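Local coordinates for protein salicylate 5-hydroxylase, large oxygenase component (Ralstonia sp., PDB 7C8Z) that hydroxylates salicylate at ring carbon 5 to give gentisate, as the oxygenase component, bearing a Rieske [2Fe-2S] cluster and an iron centre, of a multicomponent enzyme, at residues R215-L220 / F359-D364; D309-P314 / E366-R371; V71-E76 / G182-A187; D304-D309 / R372-N377. One frame throughout, in Å; residues are numbered along the deposited sequence.

Interaction 1: R215-L220 / F359-D364; sequences RKLKIL and FGFEDD
The pairing of Leu217, Lys218 and Ile219 with Phe361, Gly360 and Phe359 is an antiparallel beta ladder, joining the start of the first strand of the catalytic-domain sheet to the end of the last. That these two strands lie side by side is consistent with the helix-grip fold of ring-hydroxylating oxygenase catalytic domains. Lys218 and Gly360 form the hydrogen-bonded pair, each N donating to the other's O at 2.9 Å. One more backbone bond, Glu362 N to Lys216 O (2.8 Å), ties the type I turn of Phe361 to Asp364 to the residue before the strand.

Where the strands end, a cation-pi stack takes over. Arg215 bends at its third torsion (chi3 -77°) and lays its guanidinium flat over one face of Phe361, CZ standing 3.3 Å from the ring centroid and the planes 12° apart. Trp315 joins both partners, as a second cation-pi acceptor for Arg215 and edge-to-face with Phe361, while Asn213 OD1 accepts a hydrogen bond from Arg215 NE. Leu217 divides its methyls, CD2 lying 3.7 Å from Phe361 CD1 and CD1 lying 3.9 Å from Phe359 CD2. The turn itself is tied by Phe361 N, which donates to Asp364 OD2 at 2.8 Å from above the carboxylate plane; that oxygen also meets Arg372.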
loop_
_atom_site.group_PDB
_atom_site.type_symbol
_atom_site.label_atom_id
_atom_site.label_comp_id
_atom_site.label_asym_id
_atom_site.label_seq_id
_atom_site.Cartn_x
_atom_site.Cartn_y
_atom_site.Cartn_z
ATOM N N ARG A 215 -3.895 30.697 31.692
ATOM C CA ARG A 215 -4.372 29.554 32.457
ATOM C C ARG A 215 -3.569 28.314 32.078
ATOM O O ARG A 215 -3.069 28.192 30.958
ATOM C CB ARG A 215 -5.855 29.307 32.176
ATOM C CG ARG A 215 -6.802 30.383 32.661
ATOM C CD ARG A 215 -8.202 30.140 32.112
ATOM N NE ARG A 215 -8.308 30.543 30.714
ATOM C CZ ARG A 215 -9.385 30.368 29.951
ATOM N NH1 ARG A 215 -10.468 29.782 30.448
ATOM N NH2 ARG A 215 -9.378 30.785 28.687
ATOM N N LYS A 216 -3.439 27.387 33.020
ATOM C CA LYS A 216 -2.818 26.109 32.710
ATOM C C LYS A 216 -3.845 25.195 32.054
ATOM O O LYS A 216 -4.995 25.113 32.494
ATOM C CB LYS A 216 -2.233 25.457 33.965
ATOM C CG LYS A 216 -0.704 25.310 33.928
ATOM C CD LYS A 216 -0.267 23.996 33.259
ATOM C CE LYS A 216 1.237 23.970 32.953
ATOM N NZ LYS A 216 1.746 22.599 32.635
ATOM N N LEU A 217 -3.430 24.520 30.990
ATOM C CA LEU A 217 -4.330 23.717 30.178
ATOM C C LEU A 217 -4.293 22.259 30.622
ATOM O O LEU A 217 -3.304 21.790 31.190
ATOM C CB LEU A 217 -3.955 23.813 28.697
ATOM C CG LEU A 217 -3.420 25.171 28.239
ATOM C CD1 LEU A 217 -2.901 25.096 26.813
ATOM C CD2 LEU A 217 -4.495 26.239 28.360
ATOM N N LYS A 218 -5.405 21.559 30.392
ATOM C CA LYS A 218 -5.498 20.117 30.603
ATOM C C LYS A 218 -5.797 19.475 29.254
ATOM O O LYS A 218 -6.768 19.848 28.588
ATOM C CB LYS A 218 -6.568 19.758 31.640
ATOM C CG LYS A 218 -7.919 20.423 31.435
ATOM C CD LYS A 218 -8.862 20.134 32.597
ATOM C CE LYS A 218 -9.408 18.716 32.532
ATOM N NZ LYS A 218 -10.549 18.512 33.470
ATOM N N ILE A 219 -4.958 18.521 28.853
ATOM C CA ILE A 219 -5.108 17.864 27.558
ATOM C C ILE A 219 -6.314 16.933 27.580
ATOM O O ILE A 219 -6.392 16.011 28.401
ATOM C CB ILE A 219 -3.832 17.103 27.180
ATOM C CG1 ILE A 219 -2.627 18.034 27.256
ATOM C CG2 ILE A 219 -3.959 16.513 25.788
ATOM C CD1 ILE A 219 -2.746 19.244 26.369
ATOM N N LEU A 220 -7.245 17.148 26.649
ATOM C CA LEU A 220 -8.375 16.242 26.510
ATOM C C LEU A 220 -8.050 15.067 25.596
ATOM O O LEU A 220 -8.465 13.937 25.879
ATOM C CB LEU A 220 -9.601 16.991 25.976
ATOM C CG LEU A 220 -10.162 18.129 26.836
ATOM C CD1 LEU A 220 -11.410 18.722 26.199
ATOM C CD2 LEU A 220 -10.450 17.657 28.254
ATOM N N PHE A 359 -7.985 20.505 23.921
ATOM C CA PHE A 359 -7.621 20.774 25.306
ATOM C C PHE A 359 -8.677 21.636 25.980
ATOM O O PHE A 359 -9.497 22.284 25.326
ATOM C CB PHE A 359 -6.246 21.455 25.413
ATOM C CG PHE A 359 -6.157 22.775 24.691
ATOM C CD1 PHE A 359 -5.891 22.822 23.330
ATOM C CD2 PHE A 359 -6.317 23.969 25.377
ATOM C CE1 PHE A 359 -5.798 24.030 22.669
ATOM C CE2 PHE A 359 -6.227 25.182 24.720
ATOM C CZ PHE A 359 -5.963 25.210 23.366
ATOM N N GLY A 360 -8.650 21.615 27.310
ATOM C CA GLY A 360 -9.455 22.488 28.137
ATOM C C GLY A 360 -8.569 23.237 29.109
ATOM O O GLY A 360 -7.342 23.216 28.966
ATOM N N PHE A 361 -9.161 23.907 30.092
ATOM C CA PHE A 361 -8.411 24.683 31.067
ATOM C C PHE A 361 -8.501 24.026 32.437
ATOM O O PHE A 361 -9.424 23.259 32.724
ATOM C CB PHE A 361 -8.928 26.124 31.134
ATOM C CG PHE A 361 -9.058 26.775 29.790
ATOM C CD1 PHE A 361 -7.956 27.343 29.171
ATOM C CD2 PHE A 361 -10.278 26.805 29.137
ATOM C CE1 PHE A 361 -8.067 27.932 27.934
ATOM C CE2 PHE A 361 -10.397 27.397 27.897
ATOM C CZ PHE A 361 -9.290 27.961 27.295
ATOM N N GLU A 362 -7.514 24.334 33.283
ATOM C CA GLU A 362 -7.456 23.711 34.602
ATOM C C GLU A 362 -8.666 24.067 35.458
ATOM O O GLU A 362 -9.122 23.237 36.251
ATOM C CB GLU A 362 -6.153 24.091 35.312
ATOM C CG GLU A 362 -5.588 22.981 36.205
ATOM C CD GLU A 362 -4.822 21.917 35.426
ATOM O OE1 GLU A 362 -5.407 20.851 35.133
ATOM O OE2 GLU A 362 -3.632 22.144 35.112
ATOM N N ASP A 363 -9.186 25.293 35.336
ATOM C CA ASP A 363 -10.334 25.698 36.142
ATOM C C ASP A 363 -11.641 25.075 35.677
ATOM O O ASP A 363 -12.699 25.414 36.225
ATOM C CB ASP A 363 -10.470 27.223 36.167
ATOM C CG ASP A 363 -10.426 27.848 34.787
ATOM O OD1 ASP A 363 -11.206 27.426 33.906
ATOM O OD2 ASP A 363 -9.618 28.782 34.594
ATOM N N ASP A 364 -11.602 24.189 34.687
ATOM C CA ASP A 364 -12.822 23.578 34.196
ATOM C C ASP A 364 -13.287 22.521 35.169
ATOM O O ASP A 364 -12.531 21.621 35.549
ATOM C CB ASP A 364 -12.634 22.947 32.820
ATOM C CG ASP A 364 -12.618 23.972 31.716
ATOM O OD1 ASP A 364 -13.384 24.955 31.803
ATOM O OD2 ASP A 364 -11.830 23.800 30.769
#

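Interaction 2: D309-P314 / E366-R371; sequences DIVPEP and EEWTQR
The loop 309-314, without regular structure, passes beside the first turns of helix 366-375 and comes nearest at Asp309 and Arg371, whose CA atoms are 7.5 Å apart. The contact is carried by side chains. Val311 serves two partners with its two methyls: CG1, anti to the backbone N (chi1 173°), sits 3.6 Å from Trp368 CH2, and CG2 lies over one face of the Arg371 guanidinium, 3.6 Å from NH1. Val311 O approaches the indole differently, at its edge and in the ring plane, 3.4 Å from Trp368 CH2; its hydrogen-bond donor is Asn337 ND2. On a face of the same indole stands Arg371 NH2, 3.7 Å above the ring plane and over its centre. Glu313 runs antiparallel to the indole side chain, its OE2 3.5 Å from Trp368 CZ3 and forming a salt bridge with Arg372.

The guanidinium of Arg371 is also met at its edge. Glu367 OE1, one helical turn earlier, bridges NH2 at 3.0 Å; Asp309 OD2 lies beside NH1, although the modelled separation there is too short to be trusted. The arrangement is that of an i, i+4 salt bridge on a surface helix, with Asp309 as its probable loop-side partner.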
loop_
_atom_site.group_PDB
_atom_site.type_symbol
_atom_site.label_atom_id
_atom_site.label_comp_id
_atom_site.label_asym_id
_atom_site.label_seq_id
_atom_site.Cartn_x
_atom_site.Cartn_y
_atom_site.Cartn_z
ATOM N N ASP A 309 -25.828 22.512 23.563
ATOM C CA ASP A 309 -25.638 23.076 24.907
ATOM C C ASP A 309 -24.528 24.130 24.937
ATOM O O ASP A 309 -23.594 24.064 25.740
ATOM C CB ASP A 309 -25.381 21.981 25.940
ATOM C CG ASP A 309 -25.476 22.500 27.370
ATOM O OD1 ASP A 309 -26.347 23.355 27.642
ATOM O OD2 ASP A 309 -24.669 22.062 28.221
ATOM N N ILE A 310 -24.616 25.096 24.027
ATOM C CA ILE A 310 -23.599 26.139 23.927
ATOM C C ILE A 310 -23.811 27.139 25.056
ATOM O O ILE A 310 -24.888 27.730 25.182
ATOM C CB ILE A 310 -23.649 26.842 22.564
ATOM C CG1 ILE A 310 -23.650 25.826 21.423
ATOM C CG2 ILE A 310 -22.477 27.798 22.431
ATOM C CD1 ILE A 310 -22.489 24.868 21.453
ATOM N N VAL A 311 -22.783 27.334 25.873
ATOM C CA VAL A 311 -22.800 28.280 26.980
ATOM C C VAL A 311 -21.660 29.271 26.771
ATOM O O VAL A 311 -20.505 28.861 26.631
ATOM C CB VAL A 311 -22.660 27.578 28.341
ATOM C CG1 VAL A 311 -22.518 28.601 29.449
ATOM C CG2 VAL A 311 -23.847 26.664 28.593
ATOM N N PRO A 312 -21.920 30.573 26.735
ATOM C CA PRO A 312 -20.818 31.528 26.587
ATOM C C PRO A 312 -19.951 31.568 27.838
ATOM O O PRO A 312 -20.425 31.345 28.954
ATOM C CB PRO A 312 -21.537 32.865 26.358
ATOM C CG PRO A 312 -22.880 32.685 27.007
ATOM C CD PRO A 312 -23.235 31.238 26.795
ATOM N N GLU A 313 -18.654 31.818 27.634
ATOM C CA GLU A 313 -17.724 31.914 28.751
ATOM C C GLU A 313 -17.030 33.275 28.757
ATOM O O GLU A 313 -16.763 33.848 27.692
ATOM C CB GLU A 313 -16.689 30.764 28.765
ATOM C CG GLU A 313 -16.306 30.186 27.427
ATOM C CD GLU A 313 -15.523 28.897 27.563
ATOM O OE1 GLU A 313 -14.427 28.904 28.166
ATOM O OE2 GLU A 313 -16.012 27.889 27.020
ATOM N N PRO A 314 -16.766 33.834 29.942
ATOM C CA PRO A 314 -16.288 35.226 30.011
ATOM C C PRO A 314 -14.979 35.495 29.281
ATOM O O PRO A 314 -14.826 36.588 28.723
ATOM C CB PRO A 314 -16.141 35.475 31.522
ATOM C CG PRO A 314 -16.934 34.395 32.196
ATOM C CD PRO A 314 -16.904 33.219 31.275
ATOM N N GLU A 366 -16.242 19.495 35.956
ATOM C CA GLU A 366 -16.662 18.229 35.393
ATOM C C GLU A 366 -17.794 18.426 34.384
ATOM O O GLU A 366 -17.787 17.783 33.315
ATOM C CB GLU A 366 -16.957 17.389 36.645
ATOM C CG GLU A 366 -15.839 16.445 37.086
ATOM C CD GLU A 366 -16.288 15.150 37.786
ATOM O OE1 GLU A 366 -17.031 14.273 37.278
ATOM O OE2 GLU A 366 -15.644 15.019 38.876
ATOM N N GLU A 367 -18.627 19.450 34.616
ATOM C CA GLU A 367 -19.610 19.898 33.635
ATOM C C GLU A 367 -18.946 20.463 32.375
ATOM O O GLU A 367 -19.293 20.079 31.249
ATOM C CB GLU A 367 -20.495 20.942 34.305
ATOM C CG GLU A 367 -21.533 21.604 33.448
ATOM C CD GLU A 367 -22.100 22.841 34.121
ATOM O OE1 GLU A 367 -21.497 23.929 33.990
ATOM O OE2 GLU A 367 -23.153 22.719 34.780
ATOM N N TRP A 368 -17.973 21.373 32.547
ATOM C CA TRP A 368 -17.364 22.043 31.397
ATOM C C TRP A 368 -16.492 21.094 30.595
ATOM O O TRP A 368 -16.450 21.171 29.359
ATOM C CB TRP A 368 -16.552 23.263 31.844
ATOM C CG TRP A 368 -17.395 24.472 31.959
ATOM C CD1 TRP A 368 -17.835 25.044 33.108
ATOM C CD2 TRP A 368 -17.939 25.251 30.884
ATOM N NE1 TRP A 368 -18.617 26.134 32.824
ATOM C CE2 TRP A 368 -18.695 26.284 31.465
ATOM C CE3 TRP A 368 -17.855 25.178 29.489
ATOM C CZ2 TRP A 368 -19.362 27.240 30.705
ATOM C CZ3 TRP A 368 -18.520 26.128 28.733
ATOM C CH2 TRP A 368 -19.263 27.145 29.344
ATOM N N THR A 369 -15.772 20.204 31.279
ATOM C CA THR A 369 -15.023 19.180 30.567
ATOM C C THR A 369 -15.938 18.331 29.693
ATOM O O THR A 369 -15.650 18.118 28.500
ATOM C CB THR A 369 -14.253 18.291 31.548
ATOM O OG1 THR A 369 -13.283 19.075 32.257
ATOM C CG2 THR A 369 -13.544 17.173 30.784
ATOM N N GLN A 370 -17.072 17.855 30.254
ATOM C CA GLN A 370 -17.890 16.983 29.414
ATOM C C GLN A 370 -18.484 17.791 28.257
ATOM O O GLN A 370 -18.687 17.269 27.154
ATOM C CB GLN A 370 -19.039 16.323 30.191
ATOM C CG GLN A 370 -18.483 15.306 31.161
ATOM C CD GLN A 370 -19.450 14.699 32.179
ATOM O OE1 GLN A 370 -19.990 15.372 33.125
ATOM N NE2 GLN A 370 -19.282 13.336 32.230
ATOM N N ARG A 371 -18.792 19.067 28.509
ATOM C CA ARG A 371 -19.316 19.945 27.465
ATOM C C ARG A 371 -18.351 20.049 26.293
ATOM O O ARG A 371 -18.746 19.893 25.128
ATOM C CB ARG A 371 -19.594 21.335 28.044
ATOM C CG ARG A 371 -19.858 22.414 26.997
ATOM C CD ARG A 371 -20.939 23.409 27.429
ATOM N NE ARG A 371 -20.824 23.744 28.845
ATOM C CZ ARG A 371 -21.815 23.647 29.723
ATOM N NH1 ARG A 371 -23.012 23.229 29.340
ATOM N NH2 ARG A 371 -21.601 23.965 30.992
#

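Interaction 3: V71-E76 / G182-A187; sequences VGLEAE and GGAVFA
Flat groups meet here as peptides: the Val185 carbonyl receives two N-H groups in its own plane, Val71 N at 2.9 Å and Gly72 N at 3.0 Å. Two consecutive residues facing one define a classic beta bulge, set in the antiparallel pair of strands 69-73 and 184-188, the first and last strands of the Rieske-domain sheet. Gly72 adopts backbone angles that suit only glycine, and its O takes Val185 N in return. Leu73 N, turned the other way, donates to Glu76 OE2, which it meets on the anti side of the carboxylate, a little out of plane.

After the strand, Glu74 N donates almost straight (169°) to Gly183 O at 2.8 Å. Gly183 O also accepts a hydrogen bond from a water 2.6 Å away, which in turn accepts from Ala75 N.

Val185 spreads its methyls to both sides. CG1, anti to the backbone N (chi1 -173°), packs 3.6 Å from Val71 CG2, while CG2 rests against the aliphatic Glu74 CG at the same distance; Val71 CG1 also reaches Ala187 CB at 3.7 Å. The acid ends of Glu74 and Glu76 find cations at Arg97 and Lys84, and Leu73 leans on Leu217 and Ile219 of the catalytic domain. The chemistry is thus mainly backbone: one carbonyl serves two donors, another a donor and a water, binding both the bulge and the strand exit, while the side chains supply apolar packing.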
loop_
_atom_site.group_PDB
_atom_site.type_symbol
_atom_site.label_atom_id
_atom_site.label_comp_id
_atom_site.label_asym_id
_atom_site.label_seq_id
_atom_site.Cartn_x
_atom_site.Cartn_y
_atom_site.Cartn_z
ATOM N N VAL A 71 5.183 23.085 17.924
ATOM C CA VAL A 71 5.651 21.793 18.407
ATOM C C VAL A 71 4.826 21.247 19.567
ATOM O O VAL A 71 4.922 20.041 19.853
ATOM C CB VAL A 71 7.145 21.833 18.793
ATOM C CG1 VAL A 71 8.002 22.179 17.582
ATOM C CG2 VAL A 71 7.389 22.804 19.926
ATOM N N GLY A 72 4.012 22.044 20.252
ATOM C CA GLY A 72 3.071 21.402 21.159
ATOM C C GLY A 72 2.556 22.339 22.240
ATOM O O GLY A 72 2.534 23.552 22.074
ATOM N N LEU A 73 2.103 21.721 23.329
ATOM C CA LEU A 73 1.616 22.423 24.503
ATOM C C LEU A 73 2.472 22.073 25.712
ATOM O O LEU A 73 2.962 20.945 25.838
ATOM C CB LEU A 73 0.157 22.063 24.789
ATOM C CG LEU A 73 -0.821 22.397 23.665
ATOM C CD1 LEU A 73 -2.257 22.210 24.138
ATOM C CD2 LEU A 73 -0.580 23.817 23.191
ATOM N N GLU A 74 2.624 23.042 26.621
ATOM C CA GLU A 74 3.405 22.795 27.829
ATOM C C GLU A 74 2.790 21.685 28.673
ATOM O O GLU A 74 3.517 20.906 29.298
ATOM C CB GLU A 74 3.533 24.076 28.652
ATOM C CG GLU A 74 4.278 25.186 27.943
ATOM C CD GLU A 74 4.974 26.134 28.904
ATOM O OE1 GLU A 74 5.477 25.665 29.949
ATOM O OE2 GLU A 74 5.019 27.350 28.611
ATOM N N ALA A 75 1.457 21.599 28.697
ATOM C CA ALA A 75 0.781 20.573 29.482
ATOM C C ALA A 75 1.115 19.162 29.019
ATOM O O ALA A 75 0.948 18.216 29.795
ATOM C CB ALA A 75 -0.732 20.787 29.435
ATOM N N GLU A 76 1.574 18.990 27.776
ATOM C CA GLU A 76 1.985 17.662 27.336
ATOM C C GLU A 76 3.274 17.205 28.008
ATOM O O GLU A 76 3.584 16.011 27.974
ATOM C CB GLU A 76 2.170 17.621 25.816
ATOM C CG GLU A 76 1.148 18.418 25.029
ATOM C CD GLU A 76 1.186 18.112 23.544
ATOM O OE1 GLU A 76 0.667 17.060 23.129
ATOM O OE2 GLU A 76 1.758 18.921 22.791
ATOM N N GLY A 182 1.821 31.413 26.873
ATOM C CA GLY A 182 0.433 31.092 27.144
ATOM C C GLY A 182 0.125 29.611 27.229
ATOM O O GLY A 182 -1.044 29.217 27.263
ATOM N N GLY A 183 1.162 28.777 27.253
ATOM C CA GLY A 183 0.990 27.343 27.256
ATOM C C GLY A 183 1.291 26.673 25.936
ATOM O O GLY A 183 1.379 25.440 25.892
ATOM N N ALA A 184 1.438 27.441 24.862
ATOM C CA ALA A 184 1.778 26.890 23.561
ATOM C C ALA A 184 3.280 27.009 23.336
ATOM O O ALA A 184 3.928 27.941 23.821
ATOM C CB ALA A 184 1.014 27.606 22.446
ATOM N N VAL A 185 3.828 26.064 22.576
ATOM C CA VAL A 185 5.266 25.952 22.365
ATOM C C VAL A 185 5.518 25.848 20.869
ATOM O O VAL A 185 5.040 24.904 20.219
ATOM C CB VAL A 185 5.867 24.740 23.098
ATOM C CG1 VAL A 185 7.377 24.750 22.988
ATOM C CG2 VAL A 185 5.443 24.732 24.560
ATOM N N PHE A 186 6.258 26.816 20.334
ATOM C CA PHE A 186 6.769 26.840 18.975
ATOM C C PHE A 186 8.281 26.674 19.012
ATOM O O PHE A 186 8.926 26.900 20.040
ATOM C CB PHE A 186 6.419 28.161 18.271
ATOM C CG PHE A 186 4.962 28.313 17.948
ATOM C CD1 PHE A 186 4.023 28.429 18.957
ATOM C CD2 PHE A 186 4.532 28.343 16.632
ATOM C CE1 PHE A 186 2.687 28.562 18.662
ATOM C CE2 PHE A 186 3.198 28.479 16.332
ATOM C CZ PHE A 186 2.273 28.587 17.348
ATOM N N ALA A 187 8.849 26.325 17.865
ATOM C CA ALA A 187 10.289 26.156 17.762
ATOM C C ALA A 187 10.726 26.565 16.366
ATOM O O ALA A 187 9.904 26.774 15.469
ATOM C CB ALA A 187 10.711 24.715 18.075
HETATM O O HOH W 1 0.105 24.074 27.679
#

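Interaction 4: D304-D309 / R372-N377; sequences DPRLLD and RLIQAN
Arg306, which lies across Ile374 of the helix, is held at its polar end by Asp304: OD2 accepts from NH2 at 2.5 Å through its syn lone pair, and NE adds weak bonds to both oxygens. The OD2 partner of NH2 sits 19° out of the guanidinium plane. The same Asp304 OD2 also shares a hydrogen bond with a polar side chain of another protein's chain.

With its charge held there, Arg306 offers aliphatic atoms to the helix. Its CB and CD each lie 4.0 Å from Ile374 CD1, the two side chains crossing at a slant. The other branch of Ile374, CG2, faces the turn, 3.4 Å from Arg306 O. Leu307 starts out pointing away from the helix, yet its first two torsions (chi1 -151°, chi2 72°) bring CD1 round to 3.9 Å from Asn377 CB, the two side chains meeting at about a right angle; Asn377 ND2 itself donates to the backbone of the other protein chain. Next along the helix from Ile374, Gln375 extends alongside the turn, its CG 3.6 Å from Leu308 O.

Here a 3-10 turn, residues 305-307, packs against residues 374-377, at the C-terminal part of helix 366-375, in a contact that also touches the other protein. Such a place is consistent with the large-to-small subunit interface of hexameric ring-hydroxylating oxygenases.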
loop_
_atom_site.group_PDB
_atom_site.type_symbol
_atom_site.label_atom_id
_atom_site.label_comp_id
_atom_site.label_asym_id
_atom_site.label_seq_id
_atom_site.Cartn_x
_atom_site.Cartn_y
_atom_site.Cartn_z
ATOM N N ASP A 304 -30.495 14.521 20.695
ATOM C CA ASP A 304 -29.941 14.687 22.030
ATOM C C ASP A 304 -29.493 16.132 22.202
ATOM O O ASP A 304 -28.524 16.549 21.549
ATOM C CB ASP A 304 -28.771 13.731 22.258
ATOM C CG ASP A 304 -28.489 13.491 23.733
ATOM O OD1 ASP A 304 -28.999 14.261 24.575
ATOM O OD2 ASP A 304 -27.763 12.523 24.051
ATOM N N PRO A 305 -30.154 16.925 23.051
ATOM C CA PRO A 305 -29.772 18.342 23.191
ATOM C C PRO A 305 -28.326 18.564 23.610
ATOM O O PRO A 305 -27.779 19.639 23.333
ATOM C CB PRO A 305 -30.750 18.876 24.251
ATOM C CG PRO A 305 -31.387 17.668 24.874
ATOM C CD PRO A 305 -31.345 16.584 23.848
ATOM N N ARG A 306 -27.682 17.586 24.254
ATOM C CA ARG A 306 -26.299 17.774 24.678
ATOM C C ARG A 306 -25.370 18.085 23.515
ATOM O O ARG A 306 -24.327 18.716 23.724
ATOM C CB ARG A 306 -25.791 16.530 25.407
ATOM C CG ARG A 306 -26.277 16.390 26.831
ATOM C CD ARG A 306 -25.856 15.052 27.397
ATOM N NE ARG A 306 -26.499 13.950 26.691
ATOM C CZ ARG A 306 -26.294 12.669 26.971
ATOM N NH1 ARG A 306 -25.459 12.334 27.944
ATOM N NH2 ARG A 306 -26.921 11.727 26.278
ATOM N N LEU A 307 -25.735 17.691 22.293
ATOM C CA LEU A 307 -24.876 17.954 21.145
ATOM C C LEU A 307 -24.801 19.433 20.786
ATOM O O LEU A 307 -24.041 19.787 19.879
ATOM C CB LEU A 307 -25.352 17.144 19.935
ATOM C CG LEU A 307 -24.294 16.733 18.903
ATOM C CD1 LEU A 307 -23.376 15.648 19.453
ATOM C CD2 LEU A 307 -24.962 16.274 17.613
ATOM N N LEU A 308 -25.555 20.309 21.451
ATOM C CA LEU A 308 -25.222 21.721 21.337
ATOM C C LEU A 308 -24.840 22.315 22.689
ATOM O O LEU A 308 -23.649 22.489 22.971
ATOM C CB LEU A 308 -26.396 22.486 20.730
ATOM C CG LEU A 308 -26.806 22.064 19.315
ATOM C CD1 LEU A 308 -28.156 22.664 18.938
ATOM C CD2 LEU A 308 -25.734 22.455 18.302
ATOM N N ASP A 309 -25.828 22.512 23.563
ATOM C CA ASP A 309 -25.638 23.076 24.907
ATOM C C ASP A 309 -24.528 24.130 24.937
ATOM O O ASP A 309 -23.594 24.064 25.740
ATOM C CB ASP A 309 -25.381 21.981 25.940
ATOM C CG ASP A 309 -25.476 22.500 27.370
ATOM O OD1 ASP A 309 -26.347 23.355 27.642
ATOM O OD2 ASP A 309 -24.669 22.062 28.221
ATOM N N ARG A 372 -17.080 20.334 26.580
ATOM C CA ARG A 372 -16.099 20.389 25.500
ATOM C C ARG A 372 -16.017 19.048 24.783
ATOM O O ARG A 372 -15.969 18.996 23.544
ATOM C CB ARG A 372 -14.722 20.797 26.031
ATOM C CG ARG A 372 -14.708 22.043 26.905
ATOM C CD ARG A 372 -13.331 22.698 26.904
ATOM N NE ARG A 372 -13.224 23.737 27.924
ATOM C CZ ARG A 372 -13.602 25.002 27.752
ATOM N NH1 ARG A 372 -14.116 25.394 26.595
ATOM N NH2 ARG A 372 -13.466 25.875 28.741
ATOM N N LEU A 373 -16.029 17.950 25.544
ATOM C CA LEU A 373 -15.896 16.632 24.928
ATOM C C LEU A 373 -17.055 16.343 23.984
ATOM O O LEU A 373 -16.853 15.875 22.859
ATOM C CB LEU A 373 -15.797 15.553 26.006
ATOM C CG LEU A 373 -14.458 15.474 26.741
ATOM C CD1 LEU A 373 -14.526 14.402 27.810
ATOM C CD2 LEU A 373 -13.311 15.214 25.772
ATOM N N ILE A 374 -18.281 16.630 24.421
ATOM C CA ILE A 374 -19.446 16.335 23.597
ATOM C C ILE A 374 -19.484 17.256 22.386
ATOM O O ILE A 374 -19.853 16.836 21.283
ATOM C CB ILE A 374 -20.738 16.426 24.433
ATOM C CG1 ILE A 374 -20.744 15.337 25.512
ATOM C CG2 ILE A 374 -21.966 16.289 23.540
ATOM C CD1 ILE A 374 -22.117 15.043 26.111
ATOM N N GLN A 375 -19.079 18.516 22.553
ATOM C CA GLN A 375 -19.078 19.410 21.404
ATOM C C GLN A 375 -17.968 19.079 20.413
ATOM O O GLN A 375 -18.061 19.477 19.247
ATOM C CB GLN A 375 -18.957 20.862 21.868
ATOM C CG GLN A 375 -20.216 21.401 22.517
ATOM C CD GLN A 375 -20.070 22.842 22.940
ATOM O OE1 GLN A 375 -20.652 23.274 23.936
ATOM N NE2 GLN A 375 -19.290 23.600 22.181
ATOM N N ALA A 376 -16.942 18.334 20.835
ATOM C CA ALA A 376 -15.931 17.867 19.888
ATOM C C ALA A 376 -16.489 16.935 18.809
ATOM O O ALA A 376 -15.781 16.650 17.837
ATOM C CB ALA A 376 -14.795 17.164 20.633
ATOM N N ASN A 377 -17.725 16.451 18.951
ATOM C CA ASN A 377 -18.323 15.615 17.914
ATOM C C ASN A 377 -18.544 16.359 16.601
ATOM O O ASN A 377 -18.826 15.711 15.585
ATOM C CB ASN A 377 -19.647 15.024 18.411
ATOM C CG ASN A 377 -19.451 13.744 19.219
ATOM O OD1 ASN A 377 -18.404 13.095 19.138
ATOM N ND2 ASN A 377 -20.460 13.377 20.003
#

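How the interactions relate
Along the chain, interaction 3 comes first, joining residues 71-76 to 182-187 and so pairing the first and last strands of the Rieske-domain sheet before interaction 1 opens at 215. The long catalytic-domain loop then carries 304-309 and 309-314, which share Asp309, before 359-364 returns to close interaction 1. Helix 366-375 follows at once: its first part completes interaction 2, and its later part with the residues after it completes interaction 4, so interaction 2 lies within interaction 4, and interaction 1 crosses both. Spatially, Leu73 packs on Ile219 and Phe359, linking the two domains at interactions 3 and 1. Arg372 joins the others through salt bridges to Asp364 of interaction 1 and Glu313 of interaction 2.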